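Local structure of alanine racemase (Enterococcus faecalis, 3E5P) at residues W5-R10 against Q364-E369; A66-A71 against I83-V88; T105-E110 against G138-L143; L247-E252 against V282-A287. The protein belongs to the alanine racemase family, dimeric proteins that join an alpha/beta barrel to a beta-strand domain, and holds pyridoxal-5'-phosphate in this model. The protein carries 1 engineered substitution. One frame throughout, in Å; residues are numbered along the deposited sequence.

In the fold
Contacts 2 and 3 belong to the barrel and touch each other, since strands 83-85 and 103-106 are neighbours there. Contacts 1 and 4 share the mixed sheet, in which strand 10-13 from the start of the chain joins strands of the C-terminal part; with centres about 8 Å apart, they meet through Thr-9, Ser-251 and Pro-283. Contact 1 encloses the other three along the chain. It is only partly buried and rich in arginine, with a salt bridge across it, whereas contacts 2, 3 and 4 are buried and meet mainly through carbon: aliphatic branches in 2, a phenyl ring on a peptide in 3, a proline turn on a strand in 4. All four touch the second subunit.

Contact 1: residues W5-R10 against Q364-E369; sequences WHRPTR and QRIPRE
Arg-10 NH2 donates to Trp-5 O, in the guanidinium plane, at 2.7 Å (N-H...O 162°), while Pro-367 lies against one face of the same guanidinium. Arg-10 NE gives a longer bond of 3.3 Å to Thr-9 O, and Arg-10 NH1 forms a long salt bridge with Glu-369 OE2 at 3.6 Å. A bend at chi3 (-49°), added to one at chi2, folds the arginine back toward its own segment. Glu-369 OE2 comes to the guanidinium edge, though neighbouring carbons of the pair are modelled too close for the exact pose to be trusted. Pro-367 CB fills the angle between two flat groups: it sits over the Trp-5 six-membered ring, 3.6 Å from the centroid in a CH-pi contact, and over the Arg-10 guanidinium, 3.7 Å from Arg-10 NE. The guanidinium groups of Arg-7 and Arg-365 meet almost perpendicularly, Arg-7 NH1 lying 3.7 Å from Arg-365 NH2. Arg-365 also pairs with Asp-315. The contact brings the chain's two ends together beside parallel strands 10-13 and 368-370. The like charges are probably offset by Asp-288, salt-bridged to both arginines, and the Arg-365 bond to Glu-70 of the second subunit links this end of the chain to the dimer interface.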
loop_
_atom_site.group_PDB
_atom_site.type_symbol
_atom_site.label_atom_id
_atom_site.label_comp_id
_atom_site.label_asym_id
_atom_site.label_seq_id
_atom_site.Cartn_x
_atom_site.Cartn_y
_atom_site.Cartn_z
ATOM N N TRP C 5 -5.488 8.795 -12.804
ATOM C CA TRP C 5 -6.712 9.336 -13.365
ATOM C C TRP C 5 -6.928 8.898 -14.799
ATOM O O TRP C 5 -8.030 8.491 -15.157
ATOM C CB TRP C 5 -6.716 10.861 -13.287
ATOM C CG TRP C 5 -7.045 11.364 -11.924
ATOM C CD1 TRP C 5 -6.227 12.061 -11.089
ATOM C CD2 TRP C 5 -8.262 11.137 -11.199
ATOM N NE1 TRP C 5 -6.853 12.276 -9.882
ATOM C CE2 TRP C 5 -8.103 11.719 -9.923
ATOM C CE3 TRP C 5 -9.473 10.494 -11.506
ATOM C CZ2 TRP C 5 -9.106 11.679 -8.948
ATOM C CZ3 TRP C 5 -10.477 10.451 -10.533
ATOM C CH2 TRP C 5 -10.283 11.041 -9.269
ATOM N N HIS C 6 -5.881 8.964 -15.619
ATOM C CA HIS C 6 -5.999 8.574 -17.021
ATOM C C HIS C 6 -5.922 7.065 -17.262
ATOM O O HIS C 6 -5.550 6.607 -18.343
ATOM C CB HIS C 6 -4.944 9.302 -17.854
ATOM C CG HIS C 6 -5.140 10.786 -17.895
ATOM N ND1 HIS C 6 -4.582 11.637 -16.967
ATOM C CD2 HIS C 6 -5.904 11.560 -18.704
ATOM C CE1 HIS C 6 -4.996 12.872 -17.199
ATOM N NE2 HIS C 6 -5.799 12.852 -18.246
ATOM N N ARG C 7 -6.288 6.298 -16.242
ATOM C CA ARG C 7 -6.275 4.850 -16.327
ATOM C C ARG C 7 -7.648 4.335 -15.879
ATOM O O ARG C 7 -8.209 4.816 -14.897
ATOM C CB ARG C 7 -5.173 4.298 -15.436
ATOM C CG ARG C 7 -4.925 2.831 -15.641
ATOM C CD ARG C 7 -3.964 2.313 -14.611
ATOM N NE ARG C 7 -4.475 2.522 -13.266
ATOM C CZ ARG C 7 -3.824 2.157 -12.172
ATOM N NH1 ARG C 7 -2.644 1.569 -12.295
ATOM N NH2 ARG C 7 -4.346 2.378 -10.965
ATOM N N PRO C 8 -8.202 3.342 -16.592
ATOM C CA PRO C 8 -9.519 2.773 -16.273
ATOM C C PRO C 8 -9.753 2.180 -14.876
ATOM O O PRO C 8 -10.901 2.002 -14.464
ATOM C CB PRO C 8 -9.727 1.753 -17.389
ATOM C CG PRO C 8 -8.335 1.309 -17.699
ATOM C CD PRO C 8 -7.577 2.610 -17.708
ATOM N N THR C 9 -8.684 1.878 -14.145
ATOM C CA THR C 9 -8.821 1.311 -12.801
ATOM C C THR C 9 -9.385 2.344 -11.824
ATOM O O THR C 9 -8.915 3.485 -11.779
ATOM C CB THR C 9 -7.484 0.855 -12.296
ATOM O OG1 THR C 9 -6.883 0.017 -13.282
ATOM C CG2 THR C 9 -7.638 0.096 -11.008
ATOM N N ARG C 10 -10.369 1.951 -11.017
ATOM C CA ARG C 10 -10.976 2.916 -10.103
ATOM C C ARG C 10 -11.634 2.314 -8.855
ATOM O O ARG C 10 -12.156 1.198 -8.896
ATOM C CB ARG C 10 -12.006 3.742 -10.881
ATOM C CG ARG C 10 -12.330 5.082 -10.264
ATOM C CD ARG C 10 -12.129 6.222 -11.266
ATOM N NE ARG C 10 -10.842 6.132 -11.941
ATOM C CZ ARG C 10 -10.449 6.950 -12.909
ATOM N NH1 ARG C 10 -11.239 7.926 -13.318
ATOM N NH2 ARG C 10 -9.272 6.777 -13.484
ATOM N N GLN C 364 -2.698 4.703 -3.389
ATOM C CA GLN C 364 -3.339 5.984 -3.664
ATOM C C GLN C 364 -3.317 6.199 -5.171
ATOM O O GLN C 364 -3.990 7.082 -5.698
ATOM C CB GLN C 364 -2.600 7.124 -2.972
ATOM C CG GLN C 364 -3.500 8.309 -2.660
ATOM C CD GLN C 364 -4.554 7.970 -1.615
ATOM O OE1 GLN C 364 -5.654 8.528 -1.611
ATOM N NE2 GLN C 364 -4.218 7.056 -0.719
ATOM N N ARG C 365 -2.531 5.377 -5.857
ATOM C CA ARG C 365 -2.427 5.447 -7.308
ATOM C C ARG C 365 -3.783 5.103 -7.924
ATOM O O ARG C 365 -4.021 5.366 -9.102
ATOM C CB ARG C 365 -1.362 4.472 -7.813
ATOM C CG ARG C 365 -0.889 4.759 -9.222
ATOM C CD ARG C 365 0.313 3.896 -9.640
ATOM N NE ARG C 365 -0.023 2.484 -9.837
ATOM C CZ ARG C 365 0.758 1.615 -10.473
ATOM N NH1 ARG C 365 1.922 2.002 -10.976
ATOM N NH2 ARG C 365 0.366 0.359 -10.621
ATOM N N ILE C 366 -4.675 4.507 -7.133
ATOM C CA ILE C 366 -5.998 4.179 -7.649
ATOM C C ILE C 366 -6.953 5.276 -7.226
ATOM O O ILE C 366 -7.204 5.448 -6.037
ATOM C CB ILE C 366 -6.574 2.876 -7.079
ATOM C CG1 ILE C 366 -5.675 1.693 -7.403
ATOM C CG2 ILE C 366 -7.948 2.642 -7.657
ATOM C CD1 ILE C 366 -6.275 0.357 -6.975
ATOM N N PRO C 367 -7.501 6.031 -8.191
ATOM C CA PRO C 367 -8.442 7.120 -7.912
ATOM C C PRO C 367 -9.713 6.629 -7.207
ATOM O O PRO C 367 -10.308 5.621 -7.603
ATOM C CB PRO C 367 -8.770 7.665 -9.306
ATOM C CG PRO C 367 -7.562 7.368 -10.091
ATOM C CD PRO C 367 -7.185 5.974 -9.627
ATOM N N ARG C 368 -10.123 7.347 -6.169
ATOM C CA ARG C 368 -11.343 7.013 -5.454
ATOM C C ARG C 368 -12.439 8.000 -5.848
ATOM O O ARG C 368 -12.214 9.211 -5.852
ATOM C CB ARG C 368 -11.140 7.107 -3.948
ATOM C CG ARG C 368 -10.605 5.876 -3.298
ATOM C CD ARG C 368 -9.100 5.850 -3.254
ATOM N NE ARG C 368 -8.668 4.968 -2.176
ATOM C CZ ARG C 368 -7.414 4.600 -1.972
ATOM N NH1 ARG C 368 -6.461 5.041 -2.774
ATOM N NH2 ARG C 368 -7.119 3.774 -0.978
ATOM N N GLU C 369 -13.622 7.486 -6.171
ATOM C CA GLU C 369 -14.747 8.337 -6.540
ATOM C C GLU C 369 -15.900 8.095 -5.578
ATOM O O GLU C 369 -16.243 6.949 -5.272
ATOM C CB GLU C 369 -15.200 8.034 -7.961
ATOM C CG GLU C 369 -14.077 8.012 -8.960
ATOM C CD GLU C 369 -14.564 7.687 -10.347
ATOM O OE1 GLU C 369 -15.355 6.728 -10.485
ATOM O OE2 GLU C 369 -14.149 8.377 -11.302
#

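Contact 2: residues A66-A71 against I83-V88; sequences ALLDEA and ILILSV. With PLP (pyridoxal-5'-phosphate), chain J.
Ile-83 opens strand 83-85 against Ala-71, its CG2 lying 3.7 Å from Ala-71 CB and its CD1 reaching out to Ala-71 O. This is the packing of a beta-alpha-beta unit in the parallel barrel, where helix 68-77 covers the outside of the strand that follows it. Two residues on, Ile-85 spreads three carbons over the turn before helix 68-77 and its first residues. With CG1 beside the backbone N and CG2 anti to it (chi1 -62°), CG1 meets Ala-71 CB at 3.8 Å, CD1 continues to Leu-68 CA at 3.8 Å, and CG2 drops onto Ala-66 O at 3.9 Å. Leu-97 of helix 94-99 also touches Ile-85. At Leu-86 the two backbones come within 4.9 Å, measured from its CA to Ala-66 CA, while the side chain turns to the cofactor and sets CD1 over the pyridoxal-5'-phosphate ring, 3.7 Å from C2. Ser-87 follows with its CB near Ala-66 O and its OG hydrogen-bonded to Gln-316 of the second subunit. The turn that faces this strand end is held from within: Glu-70 OE2 accepts hydrogen bonds from Ala-66 N at 3.1 Å, nearly in line with its C-O bond, and from Leu-67 N at 3.2 Å, above the carboxylate plane.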
loop_
_atom_site.group_PDB
_atom_site.type_symbol
_atom_site.label_atom_id
_atom_site.label_comp_id
_atom_site.label_asym_id
_atom_site.label_seq_id
_atom_site.Cartn_x
_atom_site.Cartn_y
_atom_site.Cartn_z
ATOM N N ALA C 66 -5.698 8.034 14.277
ATOM C CA ALA C 66 -4.496 7.381 14.782
ATOM C C ALA C 66 -3.250 8.268 14.815
ATOM O O ALA C 66 -2.318 8.012 15.576
ATOM C CB ALA C 66 -4.215 6.148 13.956
ATOM N N LEU C 67 -3.211 9.300 13.985
ATOM C CA LEU C 67 -2.045 10.170 13.980
ATOM C C LEU C 67 -2.409 11.629 14.185
ATOM O O LEU C 67 -3.533 12.035 13.916
ATOM C CB LEU C 67 -1.284 10.045 12.655
ATOM C CG LEU C 67 -0.891 8.668 12.116
ATOM C CD1 LEU C 67 0.227 8.847 11.085
ATOM C CD2 LEU C 67 -0.418 7.775 13.244
ATOM N N LEU C 68 -1.442 12.407 14.654
ATOM C CA LEU C 68 -1.618 13.844 14.853
ATOM C C LEU C 68 -1.962 14.443 13.497
ATOM O O LEU C 68 -2.899 15.228 13.371
ATOM C CB LEU C 68 -0.316 14.455 15.384
ATOM C CG LEU C 68 -0.071 15.966 15.369
ATOM C CD1 LEU C 68 -1.110 16.699 16.196
ATOM C CD2 LEU C 68 1.325 16.222 15.918
ATOM N N ASP C 69 -1.201 14.048 12.483
ATOM C CA ASP C 69 -1.398 14.506 11.115
ATOM C C ASP C 69 -2.786 14.163 10.564
ATOM O O ASP C 69 -3.328 14.888 9.730
ATOM C CB ASP C 69 -0.320 13.893 10.218
ATOM C CG ASP C 69 1.082 14.387 10.567
ATOM O OD1 ASP C 69 1.318 15.607 10.406
ATOM O OD2 ASP C 69 1.940 13.573 11.002
ATOM N N GLU C 70 -3.366 13.061 11.026
ATOM C CA GLU C 70 -4.684 12.664 10.547
ATOM C C GLU C 70 -5.770 13.481 11.225
ATOM O O GLU C 70 -6.800 13.794 10.615
ATOM C CB GLU C 70 -4.918 11.168 10.787
ATOM C CG GLU C 70 -4.114 10.260 9.868
ATOM C CD GLU C 70 -4.196 8.789 10.266
ATOM O OE1 GLU C 70 -3.624 7.946 9.545
ATOM O OE2 GLU C 70 -4.825 8.477 11.302
ATOM N N ALA C 71 -5.537 13.814 12.490
ATOM C CA ALA C 71 -6.479 14.608 13.269
ATOM C C ALA C 71 -6.473 16.028 12.706
ATOM O O ALA C 71 -7.514 16.693 12.667
ATOM C CB ALA C 71 -6.074 14.619 14.738
ATOM N N ILE C 83 -12.039 15.255 18.244
ATOM C CA ILE C 83 -11.218 14.327 17.492
ATOM C C ILE C 83 -10.281 13.719 18.513
ATOM O O ILE C 83 -9.615 14.441 19.252
ATOM C CB ILE C 83 -10.349 15.026 16.423
ATOM C CG1 ILE C 83 -11.206 15.904 15.518
ATOM C CG2 ILE C 83 -9.633 13.979 15.586
ATOM C CD1 ILE C 83 -10.404 16.645 14.480
ATOM N N LEU C 84 -10.234 12.394 18.560
ATOM C CA LEU C 84 -9.362 11.700 19.482
ATOM C C LEU C 84 -8.248 10.954 18.751
ATOM O O LEU C 84 -8.504 10.099 17.898
ATOM C CB LEU C 84 -10.167 10.713 20.311
ATOM C CG LEU C 84 -9.328 9.769 21.172
ATOM C CD1 LEU C 84 -8.551 10.566 22.215
ATOM C CD2 LEU C 84 -10.247 8.742 21.827
ATOM N N ILE C 85 -7.007 11.291 19.080
ATOM C CA ILE C 85 -5.853 10.633 18.490
ATOM C C ILE C 85 -5.687 9.369 19.323
ATOM O O ILE C 85 -5.280 9.434 20.479
ATOM C CB ILE C 85 -4.603 11.516 18.619
ATOM C CG1 ILE C 85 -4.830 12.822 17.864
ATOM C CG2 ILE C 85 -3.384 10.793 18.078
ATOM C CD1 ILE C 85 -3.726 13.820 18.030
ATOM N N LEU C 86 -6.003 8.220 18.741
ATOM C CA LEU C 86 -5.930 6.962 19.471
ATOM C C LEU C 86 -4.593 6.483 20.047
ATOM O O LEU C 86 -4.573 5.523 20.812
ATOM C CB LEU C 86 -6.557 5.855 18.623
ATOM C CG LEU C 86 -8.064 6.045 18.424
ATOM C CD1 LEU C 86 -8.620 4.919 17.580
ATOM C CD2 LEU C 86 -8.761 6.077 19.774
ATOM N N SER C 87 -3.480 7.130 19.713
ATOM C CA SER C 87 -2.206 6.682 20.279
ATOM C C SER C 87 -1.328 7.784 20.893
ATOM O O SER C 87 -1.666 8.971 20.860
ATOM C CB SER C 87 -1.393 5.903 19.242
ATOM O OG SER C 87 -0.397 5.118 19.892
ATOM N N VAL C 88 -0.196 7.367 21.455
ATOM C CA VAL C 88 0.741 8.282 22.105
ATOM C C VAL C 88 1.319 9.343 21.173
ATOM O O VAL C 88 1.806 9.047 20.085
ATOM C CB VAL C 88 1.890 7.500 22.759
ATOM C CG1 VAL C 88 2.969 8.448 23.244
ATOM C CG2 VAL C 88 1.348 6.697 23.913
HETATM N N1 PLP J . -10.459 1.485 18.912
HETATM C C2 PLP J . -9.142 1.464 18.669
HETATM C C2A PLP J . -8.277 1.717 19.837
HETATM C C3 PLP J . -8.641 1.234 17.394
HETATM O O3 PLP J . -7.385 0.794 17.306
HETATM C C4 PLP J . -9.467 1.017 16.282
HETATM C C4A PLP J . -9.106 1.698 14.955
HETATM O O4A PLP J . -8.066 1.761 14.298
HETATM C C5 PLP J . -10.838 0.992 16.600
HETATM C C6 PLP J . -11.292 1.260 17.884
HETATM C C5A PLP J . -11.895 0.441 15.710
HETATM O O4P PLP J . -12.121 -0.907 15.895
HETATM P P PLP J . -12.792 -1.631 14.710
HETATM O O1P PLP J . -14.175 -1.342 14.785
HETATM O O2P PLP J . -12.820 -3.054 14.804
HETATM O O3P PLP J . -12.189 -1.171 13.478
#

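Contact 3: residues T105-E110 against G138-L143; sequences TVATQE and GRIGFL
Ala-107 and Gly-141 bring the two backbones together, CA to CA 4.2 Å, and the touching parts run 48° apart. Both belong to the C-terminal side of the parallel alpha/beta barrel: residues 105-110 lead from strand 103-106 into helix 109-116, and residues 138-143 belong to the loop between strand 127-132 and helix 146-156. Gly-141 adopts backbone angles (phi 133°) at which a side chain would run into the preceding carbonyl, and in this shape the loop passes close beside Ala-107. The loop is also tied down where Phe-142 makes backbone hydrogen bonds to Lys-132 and Asp-134.

Phe-142 carries most of the side-chain contact. With CG anti to the carbonyl carbon (chi1 -62°), its ring lies flat on the peptide after Ala-107, whose O sits over the ring centre, 3.4 Å above the plane. Val-106 O comes to the ring edge instead, 3.3 Å from Phe-142 CE1, while Val-106 CG1 lies 4.2 Å from Phe-142 CZ. Helix 146-156 also packs on this ring, through Glu-147, Thr-148 and Ala-151. His-255 of the second subunit packs on both Ala-107 and Ile-140; the Ala-107 to Ile-140 methyl approach is modelled too short to be trusted. At the helix start, Thr-108 is the N-cap residue: its OG1 accepts from Trp-111 N, and its own backbone N stands 3.2 Å from Phe-142 CZ.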
loop_
_atom_site.group_PDB
_atom_site.type_symbol
_atom_site.label_atom_id
_atom_site.label_comp_id
_atom_site.label_asym_id
_atom_site.label_seq_id
_atom_site.Cartn_x
_atom_site.Cartn_y
_atom_site.Cartn_z
ATOM N N THR C 105 -4.719 10.548 23.845
ATOM C CA THR C 105 -4.805 9.481 24.818
ATOM C C THR C 105 -3.495 9.519 25.589
ATOM O O THR C 105 -2.446 9.844 25.032
ATOM C CB THR C 105 -5.007 8.089 24.155
ATOM O OG1 THR C 105 -3.745 7.482 23.878
ATOM C CG2 THR C 105 -5.754 8.231 22.860
ATOM N N VAL C 106 -3.566 9.214 26.878
ATOM C CA VAL C 106 -2.389 9.208 27.730
ATOM C C VAL C 106 -2.226 7.802 28.286
ATOM O O VAL C 106 -3.210 7.159 28.662
ATOM C CB VAL C 106 -2.538 10.209 28.896
ATOM C CG1 VAL C 106 -1.309 10.161 29.784
ATOM C CG2 VAL C 106 -2.745 11.613 28.346
ATOM N N ALA C 107 -0.982 7.332 28.343
ATOM C CA ALA C 107 -0.707 5.989 28.837
ATOM C C ALA C 107 0.284 5.933 29.993
ATOM O O ALA C 107 0.517 4.863 30.555
ATOM C CB ALA C 107 -0.208 5.132 27.701
ATOM N N THR C 108 0.871 7.075 30.340
ATOM C CA THR C 108 1.842 7.140 31.429
ATOM C C THR C 108 1.789 8.485 32.146
ATOM O O THR C 108 1.389 9.484 31.560
ATOM C CB THR C 108 3.278 6.959 30.904
ATOM O OG1 THR C 108 3.666 8.113 30.143
ATOM C CG2 THR C 108 3.375 5.721 30.029
ATOM N N GLN C 109 2.185 8.515 33.415
ATOM C CA GLN C 109 2.197 9.770 34.157
ATOM C C GLN C 109 3.412 10.542 33.669
ATOM O O GLN C 109 3.421 11.767 33.653
ATOM C CB GLN C 109 2.319 9.524 35.661
ATOM C CG GLN C 109 1.930 8.132 36.088
ATOM C CD GLN C 109 3.017 7.120 35.785
ATOM O OE1 GLN C 109 4.086 7.142 36.398
ATOM N NE2 GLN C 109 2.754 6.231 34.830
ATOM N N GLU C 110 4.440 9.815 33.255
ATOM C CA GLU C 110 5.659 10.439 32.757
ATOM C C GLU C 110 5.322 11.487 31.699
ATOM O O GLU C 110 5.804 12.622 31.751
ATOM C CB GLU C 110 6.591 9.381 32.149
ATOM C CG GLU C 110 7.071 8.300 33.120
ATOM C CD GLU C 110 6.093 7.129 33.277
ATOM O OE1 GLU C 110 5.728 6.502 32.257
ATOM O OE2 GLU C 110 5.703 6.815 34.424
ATOM N N GLY C 138 -2.441 -5.463 25.882
ATOM C CA GLY C 138 -0.996 -5.507 26.029
ATOM C C GLY C 138 -0.227 -4.504 25.187
ATOM O O GLY C 138 0.998 -4.551 25.124
ATOM N N ARG C 139 -0.936 -3.592 24.536
ATOM C CA ARG C 139 -0.278 -2.587 23.710
ATOM C C ARG C 139 0.194 -1.392 24.557
ATOM O O ARG C 139 1.382 -1.257 24.869
ATOM C CB ARG C 139 -1.244 -2.103 22.625
ATOM C CG ARG C 139 -0.662 -1.094 21.650
ATOM C CD ARG C 139 -1.758 -0.478 20.795
ATOM N NE ARG C 139 -2.606 -1.487 20.168
ATOM C CZ ARG C 139 -3.639 -1.210 19.378
ATOM N NH1 ARG C 139 -3.958 0.049 19.111
ATOM N NH2 ARG C 139 -4.359 -2.191 18.856
ATOM N N ILE C 140 -0.748 -0.541 24.947
ATOM C CA ILE C 140 -0.423 0.645 25.723
ATOM C C ILE C 140 -1.490 0.937 26.777
ATOM O O ILE C 140 -2.633 0.504 26.642
ATOM C CB ILE C 140 -0.273 1.850 24.771
ATOM C CG1 ILE C 140 1.075 1.774 24.052
ATOM C CG2 ILE C 140 -0.424 3.135 25.515
ATOM C CD1 ILE C 140 1.342 2.938 23.111
ATOM N N GLY C 141 -1.105 1.652 27.831
ATOM C CA GLY C 141 -2.050 1.994 28.880
ATOM C C GLY C 141 -1.559 1.748 30.295
ATOM O O GLY C 141 -0.472 1.216 30.499
ATOM N N PHE C 142 -2.366 2.139 31.274
ATOM C CA PHE C 142 -2.008 1.950 32.670
ATOM C C PHE C 142 -2.424 0.564 33.118
ATOM O O PHE C 142 -3.496 0.093 32.758
ATOM C CB PHE C 142 -2.692 3.000 33.553
ATOM C CG PHE C 142 -2.288 4.413 33.239
ATOM C CD1 PHE C 142 -2.822 5.077 32.142
ATOM C CD2 PHE C 142 -1.338 5.065 34.014
ATOM C CE1 PHE C 142 -2.415 6.374 31.817
ATOM C CE2 PHE C 142 -0.922 6.362 33.697
ATOM C CZ PHE C 142 -1.463 7.017 32.596
ATOM N N LEU C 143 -1.557 -0.084 33.896
ATOM C CA LEU C 143 -1.799 -1.425 34.433
ATOM C C LEU C 143 -2.268 -1.259 35.887
ATOM O O LEU C 143 -1.898 -2.023 36.777
ATOM C CB LEU C 143 -0.502 -2.248 34.384
ATOM C CG LEU C 143 0.262 -2.330 33.051
ATOM C CD1 LEU C 143 1.627 -2.978 33.254
ATOM C CD2 LEU C 143 -0.548 -3.122 32.044
#

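Contact 4: residues L247-E252 against V282-A287; sequences LRLTSE and VPIGYA. With PPI (propanoic acid), chain K.
Apolar contact along the strand is thin: Leu-249 CD2 meets Ile-284 CD1 at 4.2 Å. Ser-251 CB adds a van der Waals contact with Val-282 CG1 at 3.8 Å. Two apolar side chains also lie against a hydroxyl. Held anti to the backbone N (chi1 -165°), Ser-251 OG rests 3.4 Å from Pro-283 CG and 3.5 Å from Val-282 CG1. Its polar partner is Thr-9 OG1, which also bonds Pro-283 O, so one threonine bridges both segments. Strand 247-252 runs between strands 10-13 and 330-332, antiparallel to both, in the mixed sheet, and the loop leaving strand 277-282 packs against it. Within that loop Pro-283 is the centre of an inverse gamma turn, with a weak bond of 3.0 Å from Ile-284 N to Val-282 O. Beyond the turn, Gly-285 N donates to Asp-288 OD2. Propanoic acid lies at the ring edge of Tyr-286, modelled too close to the hydroxyl to be trusted in detail, and is hydrogen-bonded to Met-314 N. Tyr-286 also packs on Tyr-356 of the second subunit.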
loop_
_atom_site.group_PDB
_atom_site.type_symbol
_atom_site.label_atom_id
_atom_site.label_comp_id
_atom_site.label_asym_id
_atom_site.label_seq_id
_atom_site.Cartn_x
_atom_site.Cartn_y
_atom_site.Cartn_z
ATOM N N LEU C 247 -17.296 -0.199 -0.476
ATOM C CA LEU C 247 -16.159 -0.175 -1.395
ATOM C C LEU C 247 -16.369 -1.077 -2.585
ATOM O O LEU C 247 -16.804 -2.210 -2.424
ATOM C CB LEU C 247 -14.906 -0.631 -0.636
ATOM C CG LEU C 247 -13.482 -0.729 -1.207
ATOM C CD1 LEU C 247 -13.459 -1.444 -2.560
ATOM C CD2 LEU C 247 -12.912 0.656 -1.314
ATOM N N ARG C 248 -16.058 -0.571 -3.778
ATOM C CA ARG C 248 -16.153 -1.357 -5.010
ATOM C C ARG C 248 -14.870 -1.080 -5.766
ATOM O O ARG C 248 -14.365 0.033 -5.729
ATOM C CB ARG C 248 -17.360 -0.944 -5.858
ATOM C CG ARG C 248 -18.692 -1.282 -5.213
ATOM C CD ARG C 248 -19.890 -0.956 -6.105
ATOM N NE ARG C 248 -20.031 -1.895 -7.214
ATOM C CZ ARG C 248 -19.726 -1.608 -8.473
ATOM N NH1 ARG C 248 -19.263 -0.398 -8.776
ATOM N NH2 ARG C 248 -19.879 -2.525 -9.422
ATOM N N LEU C 249 -14.333 -2.090 -6.439
ATOM C CA LEU C 249 -13.087 -1.923 -7.178
ATOM C C LEU C 249 -13.302 -2.323 -8.627
ATOM O O LEU C 249 -13.583 -3.480 -8.934
ATOM C CB LEU C 249 -11.991 -2.768 -6.529
ATOM C CG LEU C 249 -10.584 -2.793 -7.132
ATOM C CD1 LEU C 249 -10.051 -1.395 -7.367
ATOM C CD2 LEU C 249 -9.684 -3.553 -6.177
ATOM N N THR C 250 -13.153 -1.349 -9.514
ATOM C CA THR C 250 -13.386 -1.548 -10.932
ATOM C C THR C 250 -12.185 -1.297 -11.825
ATOM O O THR C 250 -11.303 -0.510 -11.487
ATOM C CB THR C 250 -14.535 -0.622 -11.381
ATOM O OG1 THR C 250 -15.766 -1.109 -10.837
ATOM C CG2 THR C 250 -14.633 -0.547 -12.877
ATOM N N SER C 251 -12.160 -1.977 -12.967
ATOM C CA SER C 251 -11.098 -1.801 -13.957
ATOM C C SER C 251 -11.655 -2.183 -15.320
ATOM O O SER C 251 -12.872 -2.253 -15.486
ATOM C CB SER C 251 -9.871 -2.654 -13.636
ATOM O OG SER C 251 -8.753 -2.214 -14.393
ATOM N N GLU C 252 -10.787 -2.438 -16.291
ATOM C CA GLU C 252 -11.265 -2.780 -17.618
ATOM C C GLU C 252 -10.220 -3.490 -18.469
ATOM O O GLU C 252 -9.025 -3.248 -18.325
ATOM C CB GLU C 252 -11.752 -1.505 -18.327
ATOM C CG GLU C 252 -11.107 -1.218 -19.685
ATOM C CD GLU C 252 -11.700 0.009 -20.396
ATOM O OE1 GLU C 252 -11.306 0.265 -21.559
ATOM O OE2 GLU C 252 -12.551 0.719 -19.799
ATOM N N VAL C 282 -5.531 -6.731 -17.681
ATOM C CA VAL C 282 -6.179 -5.791 -16.790
ATOM C C VAL C 282 -5.135 -4.857 -16.199
ATOM O O VAL C 282 -4.124 -5.316 -15.674
ATOM C CB VAL C 282 -6.875 -6.537 -15.671
ATOM C CG1 VAL C 282 -7.672 -5.560 -14.822
ATOM C CG2 VAL C 282 -7.763 -7.623 -16.261
ATOM N N PRO C 283 -5.377 -3.531 -16.264
ATOM C CA PRO C 283 -4.467 -2.497 -15.750
ATOM C C PRO C 283 -4.466 -2.223 -14.233
ATOM O O PRO C 283 -4.735 -1.103 -13.794
ATOM C CB PRO C 283 -4.866 -1.266 -16.559
ATOM C CG PRO C 283 -6.364 -1.432 -16.647
ATOM C CD PRO C 283 -6.550 -2.919 -16.921
ATOM N N ILE C 284 -4.173 -3.256 -13.445
ATOM C CA ILE C 284 -4.065 -3.149 -11.987
ATOM C C ILE C 284 -3.043 -4.207 -11.587
ATOM O O ILE C 284 -3.099 -5.345 -12.076
ATOM C CB ILE C 284 -5.393 -3.445 -11.260
ATOM C CG1 ILE C 284 -5.222 -3.186 -9.759
ATOM C CG2 ILE C 284 -5.795 -4.901 -11.473
ATOM C CD1 ILE C 284 -6.528 -3.147 -8.980
ATOM N N GLY C 285 -2.099 -3.826 -10.730
ATOM C CA GLY C 285 -1.074 -4.759 -10.295
ATOM C C GLY C 285 -0.866 -4.705 -8.796
ATOM O O GLY C 285 -1.640 -4.072 -8.083
ATOM N N TYR C 286 0.178 -5.353 -8.296
ATOM C CA TYR C 286 0.395 -5.315 -6.861
ATOM C C TYR C 286 0.766 -3.929 -6.347
ATOM O O TYR C 286 0.358 -3.564 -5.254
ATOM C CB TYR C 286 1.411 -6.387 -6.419
ATOM C CG TYR C 286 2.744 -6.398 -7.116
ATOM C CD1 TYR C 286 3.734 -5.482 -6.770
ATOM C CD2 TYR C 286 3.032 -7.354 -8.103
ATOM C CE1 TYR C 286 4.983 -5.505 -7.383
ATOM C CE2 TYR C 286 4.275 -7.392 -8.730
ATOM C CZ TYR C 286 5.250 -6.457 -8.366
ATOM O OH TYR C 286 6.469 -6.431 -9.006
ATOM N N ALA C 287 1.491 -3.142 -7.135
ATOM C CA ALA C 287 1.865 -1.788 -6.716
ATOM C C ALA C 287 0.621 -0.946 -6.428
ATOM O O ALA C 287 0.718 0.148 -5.882
ATOM C CB ALA C 287 2.706 -1.108 -7.797
HETATM C C1 PPI K . 6.743 -7.042 -12.079
HETATM C C2 PPI K . 7.018 -8.197 -11.126
HETATM C C3 PPI K . 8.384 -8.847 -11.310
HETATM O O1 PPI K . 7.470 -6.019 -12.034
HETATM O O2 PPI K . 5.787 -7.146 -12.878
#